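Local coordinates for motility protein B (Helicobacter pylori, PDB 3S0H), which probably forms, together with MotA, the stator of the flagellar motor and may fasten it to the cell wall through this periplasmic, OmpA-like domain, at residues 77-82 against 121-126; 52-57 against 102-107. All blocks are in the same frame, centred on the assembly; numbering follows the deposited sequence.

The two contacts illustrate how an alpha/beta domain divides its labour between backbone and side chain. Interaction 1 joins strands 73-78 and 118-122 and the loops that follow them, and is held chiefly by main-chain hydrogen bonds, with an aromatic pair and water bridges added; it is partly buried. Interaction 2 is a buried contact between helices 54-67 and 93-110, made of apolar side-chain atoms, while polar groups of the second helix bind a sulfate to one side. Helix 93-110 also links the two strands of interaction 1 along the chain. The contact centres lie about 18 Å apart, without touching, within one OmpA-like domain.

Interaction 1 of 2, residues 77-82 against 121-126; sequences RGFTDD and SSYGST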
# COMPACT_ATOMS: atom_id res chain seq x y z
N ARG A 77 6.53 -15.92 12.05
CA ARG A 77 5.19 -16.28 12.50
C ARG A 77 4.99 -17.79 12.68
O ARG A 77 5.20 -18.56 11.75
CB ARG A 77 4.16 -15.81 11.46
CG ARG A 77 4.37 -14.38 10.95
CD ARG A 77 3.94 -14.28 9.53
NE ARG A 77 3.08 -13.11 9.40
CZ ARG A 77 1.86 -13.12 8.88
NH1 ARG A 77 1.34 -14.23 8.39
NH2 ARG A 77 1.18 -12.00 8.83
N GLY A 78 4.46 -18.21 13.82
CA GLY A 78 4.18 -19.64 13.98
C GLY A 78 2.71 -20.00 13.90
O GLY A 78 1.84 -19.17 14.24
N PHE A 79 2.45 -21.22 13.45
CA PHE A 79 1.11 -21.77 13.21
C PHE A 79 1.03 -23.23 13.63
O PHE A 79 2.01 -23.97 13.44
CB PHE A 79 0.75 -21.72 11.71
CG PHE A 79 0.76 -20.33 11.13
CD1 PHE A 79 -0.41 -19.58 11.09
CD2 PHE A 79 1.94 -19.77 10.66
CE1 PHE A 79 -0.39 -18.29 10.59
CE2 PHE A 79 1.95 -18.48 10.15
CZ PHE A 79 0.79 -17.74 10.13
N THR A 80 -0.12 -23.66 14.16
CA THR A 80 -0.35 -25.11 14.42
C THR A 80 -1.61 -25.64 13.75
O THR A 80 -2.45 -24.86 13.29
CB THR A 80 -0.52 -25.45 15.94
OG1 THR A 80 -1.83 -25.05 16.37
CG2 THR A 80 0.56 -24.80 16.82
N ASP A 81 -1.73 -26.97 13.70
CA ASP A 81 -2.99 -27.63 13.45
C ASP A 81 -3.74 -27.80 14.78
O ASP A 81 -3.39 -27.17 15.79
CB ASP A 81 -2.77 -28.99 12.78
CG ASP A 81 -2.10 -30.00 13.71
OD1 ASP A 81 -2.14 -29.83 14.95
OD2 ASP A 81 -1.56 -31.00 13.20
N ASP A 82 -4.75 -28.67 14.77
CA ASP A 82 -5.60 -28.94 15.92
C ASP A 82 -5.19 -30.17 16.72
O ASP A 82 -5.94 -30.63 17.59
CB ASP A 82 -7.05 -29.11 15.47
CG ASP A 82 -7.54 -27.95 14.64
OD1 ASP A 82 -7.18 -26.82 14.97
OD2 ASP A 82 -8.29 -28.17 13.67
N SER A 121 5.90 -14.03 16.11
CA SER A 121 4.46 -14.05 16.31
C SER A 121 3.90 -15.45 16.37
O SER A 121 4.52 -16.41 15.90
CB SER A 121 3.78 -13.34 15.15
OG SER A 121 4.24 -12.01 15.16
N SER A 122 2.71 -15.53 16.97
CA SER A 122 1.94 -16.78 17.10
C SER A 122 0.49 -16.59 16.67
O SER A 122 -0.22 -15.73 17.20
CB SER A 122 1.99 -17.32 18.52
OG SER A 122 1.05 -18.38 18.66
N TYR A 123 0.06 -17.41 15.70
CA TYR A 123 -1.32 -17.43 15.22
C TYR A 123 -2.16 -18.59 15.78
O TYR A 123 -3.36 -18.69 15.51
CB TYR A 123 -1.33 -17.39 13.69
CG TYR A 123 -1.01 -16.00 13.15
CD1 TYR A 123 -1.99 -15.18 12.58
CD2 TYR A 123 0.29 -15.52 13.24
CE1 TYR A 123 -1.65 -13.87 12.12
CE2 TYR A 123 0.62 -14.25 12.82
CZ TYR A 123 -0.34 -13.44 12.27
OH TYR A 123 0.08 -12.22 11.88
N GLY A 124 -1.55 -19.48 16.56
CA GLY A 124 -2.28 -20.61 17.05
C GLY A 124 -2.77 -21.50 15.90
O GLY A 124 -2.13 -21.60 14.85
N SER A 125 -3.92 -22.13 16.10
CA SER A 125 -4.44 -23.13 15.16
C SER A 125 -5.50 -22.64 14.17
O SER A 125 -5.98 -23.43 13.38
CB SER A 125 -5.09 -24.25 15.96
OG SER A 125 -6.23 -23.69 16.59
N THR A 126 -5.87 -21.37 14.17
CA THR A 126 -7.06 -20.96 13.41
C THR A 126 -6.84 -20.25 12.07
O THR A 126 -7.79 -19.65 11.53
CB THR A 126 -8.04 -20.09 14.26
OG1 THR A 126 -7.31 -19.00 14.84
CG2 THR A 126 -8.73 -20.92 15.33
O HOH W 1 -4.39 -24.80 11.57
O HOH W 2 -8.40 -24.55 14.95
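Gly78 and Tyr123 join where the parallel strands 73-78 and 118-122 run out into loops. Together with helix 93-110 these strands form the beta-alpha-beta unit of an OmpA-like domain, and the contact shows how parallel pairing can carry on past the sheet.

Main-chain bonds set the register. Gly78 N donates to Ser121 O at 2.8 Å, and Tyr123 N returns a bond to Gly78 O at 2.9 Å. Beyond them Tyr123 to Thr126 form a type II' turn, and Gly124, at positive phi, offers its O to Thr80 N at 3.0 Å. A CA-H...O contact from Ser125 to Thr80 O extends the pairing.

The aromatic contact is a slid one. The Phe79 and Tyr123 rings point the same way with planes 24° apart, yet barely overlap: Phe79 CE1 presses on Tyr123 CB at 3.4 Å, and Phe79 CZ sits over one face of the Tyr123 ring. Both have CG anti to the carbonyl carbon (chi1 -60° and -75°), and the two side chains lie side by side. Arg77 bends at chi2 and chi3, bringing the phenol oxygen over one face of its guanidinium; Arg77 NH2 lies 3.2 Å from Tyr123 OH, but at an angle too poor for a hydrogen bond, and NH1 instead forms a salt bridge with Glu145. Arg143 makes a cation-pi contact with Phe79.

Polar groups close the loop end. Asp81 OD1 is hydrogen-bonded to Thr83 and OD2 forms a salt bridge with Arg138, while Thr80 OG1 donates to Asp81 O at 2.7 Å, on a lone pair in the carbonyl plane. One water joins Thr80 O to Ser125 O; another is hydrogen-bonded to Ser125 OG at 2.9 Å.

Interaction 2 of 2, residues 52-57 against 102-107; sequences QDMMLY and YRVMKV. With SO4 (sulfate ion), chain F.
Met54 reaches across from the first turn of helix 54-67 and lays its terminal methyl against two valines of helix 93-110. Its CE lies 3.8 Å from Val107 CG2 and 3.9 Å from Val104 CG2, and it also approaches the aliphatic CG of Arg103. CG stands opposite the backbone N (chi1 -164°), and after a bend at chi2 the chain extends through chi3 (-173°), which carries the methyl to the other helix.

Met55 works differently. Bent at both chi2 and chi3, it presents the flank of its thioether, with SD 3.7 Å from Val107 CG1 and CE only slightly farther away. Val107 is thereby divided between the two methionines: CG2 meets Met54 and CG1 meets Met55. The contact consists of van der Waals touches of the two thioethers, chiefly on the valine methyls, with no directional bond between the two segments.

On helix 93-110, polar side chains gather about a sulfate, probably from the crystallisation liquor. Arg103 NH1 donates to its O4, at a doubtful, improbably short 2.5 Å, NH2 adds a weak bond to the same oxygen, and the sulfur lies in the guanidinium plane at its edge. Tyr102 OH makes a weak bond to O3, with Lys106 NZ 3.7 Å from that oxygen. The CG of Lys106 lies over one face of the Tyr102 ring.

Farther into the fold, Val104 and Met105 pack on Val76 of strand 73-78. Two helices meeting through apolar side chains, with helix 93-110 resting on the sheet, are typical of the alpha/beta sandwich of OmpA-like domains.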
# COMPACT_ATOMS: atom_id res chain seq x y z
N GLN A 52 17.65 -32.30 11.97
CA GLN A 52 19.08 -32.24 11.59
C GLN A 52 19.44 -31.26 10.46
O GLN A 52 20.59 -30.86 10.34
CB GLN A 52 19.64 -33.65 11.34
CG GLN A 52 21.08 -33.81 11.85
CD GLN A 52 21.57 -35.26 11.84
OE1 GLN A 52 21.15 -36.07 11.01
NE2 GLN A 52 22.47 -35.57 12.77
N ASP A 53 18.47 -30.87 9.65
CA ASP A 53 18.72 -29.91 8.57
C ASP A 53 18.26 -28.47 8.89
O ASP A 53 18.60 -27.50 8.18
CB ASP A 53 18.06 -30.42 7.28
CG ASP A 53 16.57 -30.69 7.44
OD1 ASP A 53 15.85 -29.79 7.94
OD2 ASP A 53 16.13 -31.79 7.04
N MET A 54 17.53 -28.33 9.98
CA MET A 54 17.07 -27.02 10.46
C MET A 54 18.09 -25.86 10.25
O MET A 54 17.77 -24.86 9.62
CB MET A 54 16.67 -27.14 11.93
CG MET A 54 15.84 -26.01 12.46
SD MET A 54 16.75 -24.52 12.85
CE MET A 54 15.43 -23.55 13.64
N MET A 55 19.31 -26.01 10.78
CA MET A 55 20.31 -24.94 10.80
C MET A 55 20.68 -24.45 9.39
O MET A 55 20.65 -23.26 9.13
CB MET A 55 21.57 -25.35 11.58
CG MET A 55 21.37 -25.63 13.08
SD MET A 55 20.83 -24.23 14.08
CE MET A 55 22.33 -23.23 14.25
N LEU A 56 20.99 -25.39 8.50
CA LEU A 56 21.42 -25.08 7.14
C LEU A 56 20.36 -24.35 6.34
O LEU A 56 20.67 -23.40 5.62
CB LEU A 56 21.87 -26.36 6.41
CG LEU A 56 22.95 -27.26 7.00
CD1 LEU A 56 23.49 -28.18 5.91
CD2 LEU A 56 24.09 -26.46 7.65
N TYR A 57 19.10 -24.77 6.48
CA TYR A 57 17.96 -24.01 5.91
C TYR A 57 17.93 -22.56 6.36
O TYR A 57 17.79 -21.64 5.52
CB TYR A 57 16.63 -24.66 6.32
CG TYR A 57 16.18 -25.74 5.37
CD1 TYR A 57 16.52 -27.08 5.60
CD2 TYR A 57 15.43 -25.43 4.25
CE1 TYR A 57 16.10 -28.08 4.72
CE2 TYR A 57 15.01 -26.41 3.36
CZ TYR A 57 15.35 -27.73 3.60
OH TYR A 57 14.92 -28.68 2.71
N TYR A 102 9.77 -18.32 17.88
CA TYR A 102 10.88 -17.79 18.68
C TYR A 102 12.22 -18.51 18.36
O TYR A 102 13.21 -17.84 18.11
CB TYR A 102 10.53 -17.86 20.17
CG TYR A 102 11.69 -17.50 21.09
CD1 TYR A 102 12.04 -16.17 21.29
CD2 TYR A 102 12.45 -18.49 21.70
CE1 TYR A 102 13.11 -15.82 22.12
CE2 TYR A 102 13.55 -18.15 22.53
CZ TYR A 102 13.86 -16.81 22.73
OH TYR A 102 14.92 -16.45 23.53
N ARG A 103 12.24 -19.85 18.33
CA ARG A 103 13.48 -20.59 18.03
C ARG A 103 14.10 -20.21 16.68
O ARG A 103 15.31 -19.96 16.59
CB ARG A 103 13.30 -22.13 18.12
CG ARG A 103 14.54 -22.95 17.66
CD ARG A 103 15.77 -22.71 18.60
NE ARG A 103 15.35 -22.70 20.00
CZ ARG A 103 15.89 -21.99 20.99
NH1 ARG A 103 16.95 -21.18 20.81
NH2 ARG A 103 15.35 -22.10 22.19
N VAL A 104 13.28 -20.16 15.63
CA VAL A 104 13.74 -19.75 14.29
C VAL A 104 14.33 -18.31 14.30
O VAL A 104 15.38 -18.04 13.72
CB VAL A 104 12.59 -19.91 13.23
CG1 VAL A 104 12.97 -19.31 11.88
CG2 VAL A 104 12.23 -21.39 13.09
N MET A 105 13.62 -17.40 14.95
CA MET A 105 14.14 -16.06 15.16
C MET A 105 15.51 -16.06 15.82
O MET A 105 16.38 -15.33 15.44
CB MET A 105 13.19 -15.21 16.06
CG MET A 105 13.55 -13.72 16.00
SD MET A 105 12.71 -12.75 17.29
CE MET A 105 13.50 -13.35 18.81
N LYS A 106 15.67 -16.87 16.85
CA LYS A 106 16.91 -16.90 17.56
C LYS A 106 18.04 -17.41 16.67
O LYS A 106 19.15 -16.92 16.73
CB LYS A 106 16.74 -17.78 18.81
CG LYS A 106 16.04 -17.09 19.94
CD LYS A 106 16.81 -15.87 20.47
CE LYS A 106 18.02 -16.33 21.33
NZ LYS A 106 18.40 -15.29 22.35
N VAL A 107 17.73 -18.40 15.83
CA VAL A 107 18.73 -18.97 14.94
C VAL A 107 19.14 -17.91 13.91
O VAL A 107 20.32 -17.76 13.62
CB VAL A 107 18.27 -20.32 14.28
CG1 VAL A 107 19.37 -20.88 13.33
CG2 VAL A 107 17.98 -21.38 15.36
S SO4 F . 17.01 -19.46 24.23
O1 SO4 F . 17.97 -20.43 24.78
O2 SO4 F . 15.70 -19.65 24.85
O3 SO4 F . 17.49 -18.11 24.51
O4 SO4 F . 16.92 -19.64 22.79